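Side-chain contacts in uncharacterized protein YGR203W (Saccharomyces cerevisiae, PDB 3FS5), which acts as a protein phosphatase related to Cdc25, built on a single rhodanese-like domain: residues W52-S57 / L66-H71; L103-L108 / C116-L121; E16-M21 / S130-D135. All coordinates share one frame; numbering follows the deposited sequence.

Contact 1 (W52-S57 / L66-H71); sequences WHYAYS and LRELKH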
loop_
_atom_site.group_PDB
_atom_site.type_symbol
_atom_site.label_atom_id
_atom_site.label_comp_id
_atom_site.label_asym_id
_atom_site.label_seq_id
_atom_site.Cartn_x
_atom_site.Cartn_y
_atom_site.Cartn_z
ATOM N N TRP A 52 -1.691 0.857 6.769
ATOM C CA TRP A 52 -0.748 1.451 7.713
ATOM C C TRP A 52 -0.194 2.736 7.107
ATOM O O TRP A 52 0.025 2.818 5.899
ATOM C CB TRP A 52 0.417 0.510 8.035
ATOM C CG TRP A 52 0.039 -0.797 8.664
ATOM C CD1 TRP A 52 -1.129 -1.102 9.306
ATOM C CD2 TRP A 52 0.847 -1.977 8.715
ATOM N NE1 TRP A 52 -1.097 -2.406 9.750
ATOM C CE2 TRP A 52 0.105 -2.965 9.400
ATOM C CE3 TRP A 52 2.129 -2.296 8.246
ATOM C CZ2 TRP A 52 0.602 -4.256 9.628
ATOM C CZ3 TRP A 52 2.625 -3.581 8.472
ATOM C CH2 TRP A 52 1.858 -4.545 9.157
ATOM N N HIS A 53 0.040 3.728 7.955
ATOM C CA HIS A 53 0.538 5.024 7.515
ATOM C C HIS A 53 2.023 5.214 7.837
ATOM O O HIS A 53 2.391 5.392 8.995
ATOM C CB HIS A 53 -0.314 6.117 8.175
ATOM C CG HIS A 53 0.066 7.512 7.792
ATOM N ND1 HIS A 53 0.662 7.824 6.589
ATOM C CD2 HIS A 53 -0.115 8.688 8.438
ATOM C CE1 HIS A 53 0.833 9.132 6.511
ATOM N NE2 HIS A 53 0.369 9.678 7.619
ATOM N N TYR A 54 2.861 5.147 6.800
ATOM C CA TYR A 54 4.315 5.327 6.910
ATOM C C TYR A 54 4.774 6.349 5.872
ATOM O O TYR A 54 4.977 6.008 4.704
ATOM C CB TYR A 54 5.062 4.002 6.667
ATOM C CG TYR A 54 5.043 3.061 7.848
ATOM C CD1 TYR A 54 3.894 2.345 8.173
ATOM C CD2 TYR A 54 6.163 2.918 8.668
ATOM C CE1 TYR A 54 3.855 1.513 9.281
ATOM C CE2 TYR A 54 6.135 2.086 9.782
ATOM C CZ TYR A 54 4.976 1.388 10.083
ATOM O OH TYR A 54 4.919 0.578 11.192
ATOM N N ALA A 55 4.949 7.598 6.298
ATOM C CA ALA A 55 5.355 8.670 5.390
ATOM C C ALA A 55 6.639 8.372 4.614
ATOM O O ALA A 55 7.657 7.985 5.190
ATOM C CB ALA A 55 5.503 9.982 6.166
ATOM N N TYR A 56 6.580 8.569 3.302
ATOM C CA TYR A 56 7.726 8.331 2.434
ATOM C C TYR A 56 8.979 9.090 2.877
ATOM O O TYR A 56 10.073 8.526 2.922
ATOM C CB TYR A 56 7.395 8.735 1.001
ATOM C CG TYR A 56 8.563 8.580 0.059
ATOM C CD1 TYR A 56 8.960 7.324 -0.385
ATOM C CD2 TYR A 56 9.290 9.689 -0.368
ATOM C CE1 TYR A 56 10.050 7.171 -1.232
ATOM C CE2 TYR A 56 10.383 9.549 -1.216
ATOM C CZ TYR A 56 10.757 8.287 -1.644
ATOM O OH TYR A 56 11.834 8.137 -2.485
ATOM N N SER A 57 8.818 10.372 3.196
ATOM C CA SER A 57 9.951 11.194 3.616
ATOM C C SER A 57 10.720 10.577 4.771
ATOM O O SER A 57 11.952 10.564 4.768
ATOM C CB SER A 57 9.485 12.600 4.013
ATOM O OG SER A 57 8.971 13.294 2.891
ATOM N N LEU A 66 12.266 2.524 8.368
ATOM C CA LEU A 66 12.081 1.550 7.297
ATOM C C LEU A 66 12.211 0.150 7.881
ATOM O O LEU A 66 11.468 -0.763 7.515
ATOM C CB LEU A 66 13.134 1.748 6.202
ATOM C CG LEU A 66 13.157 0.707 5.074
ATOM C CD1 LEU A 66 11.804 0.646 4.390
ATOM C CD2 LEU A 66 14.243 1.072 4.071
ATOM N N ARG A 67 13.166 -0.012 8.790
ATOM C CA ARG A 67 13.395 -1.294 9.442
ATOM C C ARG A 67 12.148 -1.707 10.221
ATOM O O ARG A 67 11.765 -2.881 10.220
ATOM C CB ARG A 67 14.596 -1.186 10.384
ATOM C CG ARG A 67 14.922 -2.463 11.132
ATOM C CD ARG A 67 16.066 -2.239 12.109
ATOM N NE ARG A 67 16.344 -3.429 12.907
ATOM C CZ ARG A 67 17.214 -3.468 13.912
ATOM N NH1 ARG A 67 17.894 -2.379 14.245
ATOM N NH2 ARG A 67 17.406 -4.596 14.585
ATOM N N GLU A 68 11.516 -0.740 10.884
ATOM C CA GLU A 68 10.300 -1.009 11.649
ATOM C C GLU A 68 9.190 -1.530 10.738
ATOM O O GLU A 68 8.490 -2.480 11.085
ATOM C CB GLU A 68 9.810 0.258 12.360
ATOM C CG GLU A 68 8.352 0.168 12.808
ATOM C CD GLU A 68 7.832 1.454 13.425
ATOM O OE1 GLU A 68 6.594 1.632 13.461
ATOM O OE2 GLU A 68 8.650 2.281 13.883
ATOM N N LEU A 69 9.022 -0.895 9.582
ATOM C CA LEU A 69 8.000 -1.314 8.629
ATOM C C LEU A 69 8.290 -2.730 8.143
ATOM O O LEU A 69 7.409 -3.580 8.143
ATOM C CB LEU A 69 7.947 -0.355 7.434
ATOM C CG LEU A 69 7.009 -0.779 6.295
ATOM C CD1 LEU A 69 5.584 -0.942 6.825
ATOM C CD2 LEU A 69 7.064 0.250 5.176
ATOM N N LYS A 70 9.532 -2.976 7.736
ATOM C CA LYS A 70 9.942 -4.294 7.260
ATOM C C LYS A 70 9.629 -5.365 8.305
ATOM O O LYS A 70 9.045 -6.402 7.993
ATOM C CB LYS A 70 11.443 -4.303 6.956
ATOM C CG LYS A 70 12.011 -5.682 6.642
ATOM C CD LYS A 70 13.521 -5.623 6.451
ATOM C CE LYS A 70 14.123 -7.008 6.297
ATOM N NZ LYS A 70 15.601 -6.942 6.141
ATOM N N HIS A 71 10.032 -5.107 9.545
ATOM C CA HIS A 71 9.795 -6.043 10.633
ATOM C C HIS A 71 8.306 -6.335 10.800
ATOM O O HIS A 71 7.906 -7.494 10.911
ATOM C CB HIS A 71 10.356 -5.487 11.945
ATOM C CG HIS A 71 10.110 -6.374 13.127
ATOM N ND1 HIS A 71 10.798 -7.550 13.333
ATOM C CD2 HIS A 71 9.219 -6.276 14.144
ATOM C CE1 HIS A 71 10.342 -8.141 14.423
ATOM N NE2 HIS A 71 9.383 -7.389 14.934
#

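Contact 2 (L103-L108 / C116-L121); sequences LLLRSL and CRLWVL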
loop_
_atom_site.group_PDB
_atom_site.type_symbol
_atom_site.label_atom_id
_atom_site.label_comp_id
_atom_site.label_asym_id
_atom_site.label_seq_id
_atom_site.Cartn_x
_atom_site.Cartn_y
_atom_site.Cartn_z
ATOM N N LEU A 103 12.422 0.974 -1.938
ATOM C CA LEU A 103 13.117 1.129 -0.663
ATOM C C LEU A 103 12.973 -0.141 0.160
ATOM O O LEU A 103 13.942 -0.618 0.748
ATOM C CB LEU A 103 12.548 2.310 0.129
ATOM C CG LEU A 103 12.979 3.721 -0.278
ATOM C CD1 LEU A 103 12.220 4.746 0.561
ATOM C CD2 LEU A 103 14.485 3.875 -0.074
ATOM N N LEU A 104 11.759 -0.684 0.203
ATOM C CA LEU A 104 11.510 -1.910 0.948
ATOM C C LEU A 104 12.212 -3.085 0.280
ATOM O O LEU A 104 12.850 -3.897 0.946
ATOM C CB LEU A 104 10.016 -2.206 1.031
ATOM C CG LEU A 104 9.682 -3.523 1.745
ATOM C CD1 LEU A 104 10.078 -3.418 3.213
ATOM C CD2 LEU A 104 8.204 -3.834 1.617
ATOM N N LEU A 105 12.081 -3.173 -1.039
ATOM C CA LEU A 105 12.695 -4.250 -1.801
ATOM C C LEU A 105 14.192 -4.334 -1.558
ATOM O O LEU A 105 14.728 -5.415 -1.313
ATOM C CB LEU A 105 12.431 -4.057 -3.297
ATOM C CG LEU A 105 13.011 -5.109 -4.248
ATOM C CD1 LEU A 105 12.494 -6.494 -3.886
ATOM C CD2 LEU A 105 12.628 -4.757 -5.678
ATOM N N ARG A 106 14.865 -3.190 -1.620
ATOM C CA ARG A 106 16.304 -3.158 -1.419
ATOM C C ARG A 106 16.727 -3.488 0.011
ATOM O O ARG A 106 17.890 -3.808 0.252
ATOM C CB ARG A 106 16.865 -1.792 -1.839
ATOM C CG ARG A 106 16.759 -1.514 -3.341
ATOM C CD ARG A 106 17.537 -2.547 -4.136
ATOM N NE ARG A 106 17.351 -2.443 -5.584
ATOM C CZ ARG A 106 17.748 -1.415 -6.330
ATOM N NH1 ARG A 106 17.534 -1.427 -7.637
ATOM N NH2 ARG A 106 18.352 -0.375 -5.771
ATOM N N SER A 107 15.790 -3.431 0.955
ATOM C CA SER A 107 16.116 -3.730 2.347
ATOM C C SER A 107 15.905 -5.199 2.694
ATOM O O SER A 107 16.206 -5.620 3.809
ATOM C CB SER A 107 15.288 -2.858 3.302
ATOM O OG SER A 107 13.953 -3.326 3.406
ATOM N N LEU A 108 15.397 -5.976 1.739
ATOM C CA LEU A 108 15.140 -7.402 1.953
ATOM C C LEU A 108 16.346 -8.280 1.631
ATOM O O LEU A 108 17.075 -8.013 0.679
ATOM C CB LEU A 108 13.965 -7.866 1.085
ATOM C CG LEU A 108 12.579 -7.253 1.299
ATOM C CD1 LEU A 108 11.593 -7.871 0.316
ATOM C CD2 LEU A 108 12.127 -7.492 2.723
ATOM N N CYS A 116 7.538 -11.783 0.185
ATOM C CA CYS A 116 6.669 -10.665 -0.178
ATOM C C CYS A 116 6.502 -10.494 -1.680
ATOM O O CYS A 116 7.331 -10.949 -2.466
ATOM C CB CYS A 116 7.236 -9.343 0.366
ATOM S SG CYS A 116 7.423 -9.213 2.149
ATOM N N ARG A 117 5.411 -9.830 -2.057
ATOM C CA ARG A 117 5.113 -9.488 -3.446
ATOM C C ARG A 117 4.819 -8.002 -3.293
ATOM O O ARG A 117 4.056 -7.619 -2.417
ATOM C CB ARG A 117 3.868 -10.210 -3.969
ATOM C CG ARG A 117 3.954 -11.728 -3.977
ATOM C CD ARG A 117 2.688 -12.338 -4.578
ATOM N NE ARG A 117 2.516 -13.731 -4.182
ATOM C CZ ARG A 117 3.311 -14.723 -4.567
ATOM N NH1 ARG A 117 3.081 -15.963 -4.147
ATOM N NH2 ARG A 117 4.326 -14.478 -5.382
ATOM N N LEU A 118 5.426 -7.164 -4.123
ATOM C CA LEU A 118 5.217 -5.728 -3.993
ATOM C C LEU A 118 4.324 -5.136 -5.071
ATOM O O LEU A 118 4.521 -5.390 -6.259
ATOM C CB LEU A 118 6.569 -5.010 -3.995
ATOM C CG LEU A 118 7.560 -5.478 -2.927
ATOM C CD1 LEU A 118 8.866 -4.700 -3.067
ATOM C CD2 LEU A 118 6.961 -5.275 -1.538
ATOM N N TRP A 119 3.346 -4.342 -4.639
ATOM C CA TRP A 119 2.418 -3.687 -5.553
ATOM C C TRP A 119 2.297 -2.191 -5.290
ATOM O O TRP A 119 2.566 -1.708 -4.185
ATOM C CB TRP A 119 1.001 -4.256 -5.419
ATOM C CG TRP A 119 0.861 -5.732 -5.564
ATOM C CD1 TRP A 119 1.138 -6.682 -4.623
ATOM C CD2 TRP A 119 0.361 -6.428 -6.706
ATOM N NE1 TRP A 119 0.836 -7.932 -5.110
ATOM C CE2 TRP A 119 0.359 -7.805 -6.389
ATOM C CE3 TRP A 119 -0.088 -6.021 -7.970
ATOM C CZ2 TRP A 119 -0.077 -8.781 -7.291
ATOM C CZ3 TRP A 119 -0.524 -6.990 -8.866
ATOM C CH2 TRP A 119 -0.514 -8.356 -8.521
ATOM N N VAL A 120 1.870 -1.471 -6.321
ATOM C CA VAL A 120 1.603 -0.042 -6.231
ATOM C C VAL A 120 0.169 0.111 -6.742
ATOM O O VAL A 120 -0.193 -0.453 -7.779
ATOM C CB VAL A 120 2.531 0.797 -7.133
ATOM C CG1 VAL A 120 2.070 2.258 -7.132
ATOM C CG2 VAL A 120 3.970 0.704 -6.636
ATOM N N LEU A 121 -0.649 0.854 -6.007
ATOM C CA LEU A 121 -2.032 1.077 -6.401
ATOM C C LEU A 121 -2.095 2.212 -7.424
ATOM O O LEU A 121 -1.823 3.370 -7.093
ATOM C CB LEU A 121 -2.869 1.441 -5.170
ATOM C CG LEU A 121 -4.339 1.798 -5.398
ATOM C CD1 LEU A 121 -5.093 0.581 -5.946
ATOM C CD2 LEU A 121 -4.953 2.262 -4.088
#

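Contact 3 (E16-M21 / S130-D135); sequences ELHRWM and SVYGDD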
loop_
_atom_site.group_PDB
_atom_site.type_symbol
_atom_site.label_atom_id
_atom_site.label_comp_id
_atom_site.label_asym_id
_atom_site.label_seq_id
_atom_site.Cartn_x
_atom_site.Cartn_y
_atom_site.Cartn_z
ATOM N N GLU A 16 -9.488 -4.104 -8.279
ATOM C CA GLU A 16 -8.945 -5.380 -7.823
ATOM C C GLU A 16 -8.645 -5.356 -6.323
ATOM O O GLU A 16 -8.857 -6.350 -5.634
ATOM C CB GLU A 16 -7.684 -5.763 -8.607
ATOM C CG GLU A 16 -7.183 -7.161 -8.246
ATOM C CD GLU A 16 -6.274 -7.779 -9.300
ATOM O OE1 GLU A 16 -5.900 -8.962 -9.128
ATOM O OE2 GLU A 16 -5.936 -7.093 -10.291
ATOM N N LEU A 17 -8.151 -4.231 -5.809
ATOM C CA LEU A 17 -7.877 -4.144 -4.377
ATOM C C LEU A 17 -9.197 -4.249 -3.623
ATOM O O LEU A 17 -9.290 -4.925 -2.602
ATOM C CB LEU A 17 -7.196 -2.817 -4.017
ATOM C CG LEU A 17 -7.026 -2.555 -2.514
ATOM C CD1 LEU A 17 -6.253 -3.703 -1.866
ATOM C CD2 LEU A 17 -6.300 -1.228 -2.300
ATOM N N HIS A 18 -10.221 -3.579 -4.137
ATOM C CA HIS A 18 -11.526 -3.606 -3.498
ATOM C C HIS A 18 -12.040 -5.039 -3.411
ATOM O O HIS A 18 -12.633 -5.434 -2.412
ATOM C CB HIS A 18 -12.512 -2.725 -4.278
ATOM C CG HIS A 18 -13.916 -2.803 -3.770
ATOM N ND1 HIS A 18 -14.824 -3.727 -4.238
ATOM C CD2 HIS A 18 -14.552 -2.107 -2.799
ATOM C CE1 HIS A 18 -15.960 -3.598 -3.577
ATOM N NE2 HIS A 18 -15.822 -2.622 -2.698
ATOM N N ARG A 19 -11.802 -5.820 -4.458
ATOM C CA ARG A 19 -12.238 -7.208 -4.472
ATOM C C ARG A 19 -11.487 -7.980 -3.386
ATOM O O ARG A 19 -12.085 -8.761 -2.645
ATOM C CB ARG A 19 -11.980 -7.832 -5.847
ATOM C CG ARG A 19 -12.535 -9.239 -5.997
ATOM C CD ARG A 19 -12.324 -9.782 -7.407
ATOM N NE ARG A 19 -12.693 -11.195 -7.497
ATOM C CZ ARG A 19 -13.942 -11.654 -7.542
ATOM N NH1 ARG A 19 -14.164 -12.962 -7.616
ATOM N NH2 ARG A 19 -14.970 -10.811 -7.528
ATOM N N TRP A 20 -10.177 -7.752 -3.284
ATOM C CA TRP A 20 -9.365 -8.416 -2.263
ATOM C C TRP A 20 -9.876 -8.083 -0.866
ATOM O O TRP A 20 -9.869 -8.927 0.033
ATOM C CB TRP A 20 -7.902 -7.963 -2.345
ATOM C CG TRP A 20 -7.143 -8.441 -3.542
ATOM C CD1 TRP A 20 -7.635 -9.119 -4.622
ATOM C CD2 TRP A 20 -5.741 -8.263 -3.781
ATOM N NE1 TRP A 20 -6.622 -9.374 -5.518
ATOM C CE2 TRP A 20 -5.451 -8.860 -5.026
ATOM C CE3 TRP A 20 -4.702 -7.659 -3.062
ATOM C CZ2 TRP A 20 -4.162 -8.871 -5.569
ATOM C CZ3 TRP A 20 -3.417 -7.672 -3.604
ATOM C CH2 TRP A 20 -3.163 -8.274 -4.846
ATOM N N MET A 21 -10.289 -6.835 -0.673
ATOM C CA MET A 21 -10.783 -6.410 0.630
ATOM C C MET A 21 -12.109 -7.085 0.971
ATOM O O MET A 21 -12.336 -7.476 2.117
ATOM C CB MET A 21 -10.913 -4.886 0.664
ATOM C CG MET A 21 -9.553 -4.183 0.677
ATOM S SD MET A 21 -9.627 -2.384 0.630
ATOM C CE MET A 21 -10.137 -2.024 2.310
ATOM N N SER A 130 -12.619 8.485 -5.658
ATOM C CA SER A 130 -13.575 8.843 -6.699
ATOM C C SER A 130 -14.540 7.685 -6.939
ATOM O O SER A 130 -15.615 7.870 -7.503
ATOM C CB SER A 130 -12.855 9.191 -8.006
ATOM O OG SER A 130 -12.311 8.035 -8.623
ATOM N N VAL A 131 -14.157 6.494 -6.492
ATOM C CA VAL A 131 -14.986 5.309 -6.678
ATOM C C VAL A 131 -15.526 4.731 -5.374
ATOM O O VAL A 131 -16.699 4.371 -5.293
ATOM C CB VAL A 131 -14.198 4.185 -7.400
ATOM C CG1 VAL A 131 -15.094 2.977 -7.620
ATOM C CG2 VAL A 131 -13.659 4.692 -8.721
ATOM N N TYR A 132 -14.673 4.648 -4.357
ATOM C CA TYR A 132 -15.065 4.067 -3.074
ATOM C C TYR A 132 -15.010 5.022 -1.885
ATOM O O TYR A 132 -15.158 4.596 -0.737
ATOM C CB TYR A 132 -14.179 2.855 -2.772
ATOM C CG TYR A 132 -14.145 1.822 -3.877
ATOM C CD1 TYR A 132 -12.975 1.577 -4.593
ATOM C CD2 TYR A 132 -15.290 1.094 -4.214
ATOM C CE1 TYR A 132 -12.940 0.634 -5.616
ATOM C CE2 TYR A 132 -15.268 0.149 -5.239
ATOM C CZ TYR A 132 -14.091 -0.077 -5.936
ATOM O OH TYR A 132 -14.063 -1.011 -6.949
ATOM N N GLY A 133 -14.798 6.303 -2.158
ATOM C CA GLY A 133 -14.715 7.287 -1.091
ATOM C C GLY A 133 -15.812 7.223 -0.041
ATOM O O GLY A 133 -15.530 7.254 1.158
ATOM N N ASP A 134 -17.063 7.122 -0.479
ATOM C CA ASP A 134 -18.180 7.083 0.459
ATOM C C ASP A 134 -18.559 5.680 0.933
ATOM O O ASP A 134 -19.572 5.502 1.609
ATOM C CB ASP A 134 -19.402 7.775 -0.159
ATOM C CG ASP A 134 -20.052 6.952 -1.247
ATOM O OD1 ASP A 134 -19.323 6.344 -2.060
ATOM O OD2 ASP A 134 -21.301 6.920 -1.294
ATOM N N ASP A 135 -17.745 4.686 0.589
ATOM C CA ASP A 135 -18.008 3.310 1.005
ATOM C C ASP A 135 -17.321 3.054 2.347
ATOM O O ASP A 135 -16.115 2.793 2.410
ATOM C CB ASP A 135 -17.500 2.335 -0.062
ATOM C CG ASP A 135 -17.852 0.890 0.239
ATOM O OD1 ASP A 135 -17.687 0.050 -0.668
ATOM O OD2 ASP A 135 -18.284 0.590 1.372
HETATM O O HOH W 1 -17.396 -2.428 -0.480
#

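Contact 1 (W52-S57 / L66-H71)
Tyr54 and Leu69 bring their CA atoms to 7.8 Å where the chain leaving strand 52-53 runs past the flank of helix 63-78. Here the phenol ring lies against the helix. With CG anti to the carbonyl carbon (chi1 -78°), Tyr54 offers one ring face to Leu69, and CD1 of that leucine sits 3.9 Å from the ring centroid, almost on the ring normal, a CH-pi contact with the methyl over the middle of the face. Leu69 CB follows it over the same ring, 3.8 Å from Tyr54 CE2. A branched aliphatic chain suits this place because one branch can cover the aromatic centre while its stem lies over the rim. Leu69 CD1 also reaches the edge of the Trp52 indole, 4.0 Å from Trp52 CE3 and near the ring plane, so it fills the corner between two aromatic side chains of the strand and loop. Leu59, from helix 56-61, touches both Tyr54 and Leu69. One helical position earlier, the extended chain of Glu68 carries its carboxylate to the phenol. Tyr54 OH donates to Glu68 OE1 at 3.0 Å, meeting the oxygen on its anti side and 29° out of the carboxylate plane, with ring and carboxylate planes steeply inclined. Arg72 hydrogen-bonds the same hydroxyl and makes a cation-pi contact with Trp52. Tyrosine suits its own place because it is amphipathic: one ring face packs on Leu69, while the hydroxyl links an acidic and a basic side chain, whose opposite charges would probably polarise the O-H bond.

Contact 2 (L103-L108 / C116-L121)
Leu118 of strand 116-121 meets Leu104 and Leu105 of helix 96-106 by inserting its forked end between them. Its CB leaves the strand toward the helix, and CG, anti to the carbonyl carbon (chi1 -56°), continues outward before dividing. CD1 extends the chain farther still (chi2 179°) and ends against the root of Leu105: it lies 3.6 Å from Leu105 CB and 4.1 Å from both CA and CD1 of that residue. CD2 turns off to the other neighbour and meets Leu104 methyl to methyl, 3.7 Å from its CD2. Each branch thus has its own leucine, one touched near the backbone and the other at its tip. Leu105 also touches Met1 and Leu113. The helix connects strand 84-88 to strand 116-121, which lie side by side and parallel in the central sheet, so this is the packing inside a beta-alpha-beta crossover of the rhodanese-like fold. Leu118 also touches Val86 and Phe88 of the neighbouring strand, and Leu104 reaches Phe88 from the helix. Leucine suits all three buried positions, since its two methyls can serve different partners and leave no polar group to satisfy. Farther along, Leu108 CD1 and Cys116 CB approach to 4.6 Å, looser than the leucine cluster. The chain next to the packed leucines is secured by Ser107. Its side chain folds back so that OG donates to Leu104 O at 2.8 Å, tilted 20° from the carbonyl plane, and its backbone N gives a second bond to the same oxygen at 3.0 Å. Two donors thus grip one buried residue's carbonyl, for which a short hydroxyl side chain is well suited.

Contact 3 (E16-M21 / S130-D135)
The rings of His18 and Tyr132 form an offset stack, their centroids 4.2 Å apart and their planes only 5° from parallel. His18 CD2 lies over one face of the tyrosine, toward the rim and 3.4 Å from Tyr132 CE2; Val131 CG1 covers the opposite face, above its centre. At the imidazole edge, near its plane, stands Asp135, with OD1 3.8 Å from His18 NE2. A water bridges the pair, 2.7 Å from His18 NE2 and donating to Asp135 OD1 at 2.5 Å, while Asp135 OD2 is hydrogen-bonded to Ser137. Histidine suits this place: with CG anti to the backbone N (chi1 174°), its face stacks while NE2 keeps the water. The nearby carboxylate would tend to favour a protonated imidazole. The contact joins helix 14-23 to helix 124-132 of the rhodanese-like alpha/beta fold, at the protein surface. A type I beta turn from Tyr132 to Asp135, closed by Asp135 N to Tyr132 O at 2.9 Å, lets one short segment supply both the stacking ring and the acid. Replacing Tyr132 by a serine is likely to leave the imidazole without its stacking partner and freer to turn away from the water. Trp128, one helical turn earlier, touches both His18 and Tyr132.

How the contacts relate
Contacts 1 and 2 are neighbours, centres 11 Å apart. Lys70 NZ of helix 63-78 lies 2.7 Å from Ser107 O, just after helix 96-106, a probable hydrogen bond, while Tyr56 CE1 of helix 56-61 packs 3.7 Å from Leu103 CD1 of helix 96-106. Contact 3 lies on the other side of the chain's centre, about 23 Å from contact 1 and 22 Å from contact 2, centre to centre. It meets contact 2 where helix 14-23 packs on strand 116-121, Trp119 CE2 3.9 Å from Trp20 CH2. Cys90, modified in this crystal, lies between strand 84-88 and helix 96-106, where Cdc25 and rhodanese relatives carry their reactive cysteine; Tyr56 touches Arg96 at that helix's start.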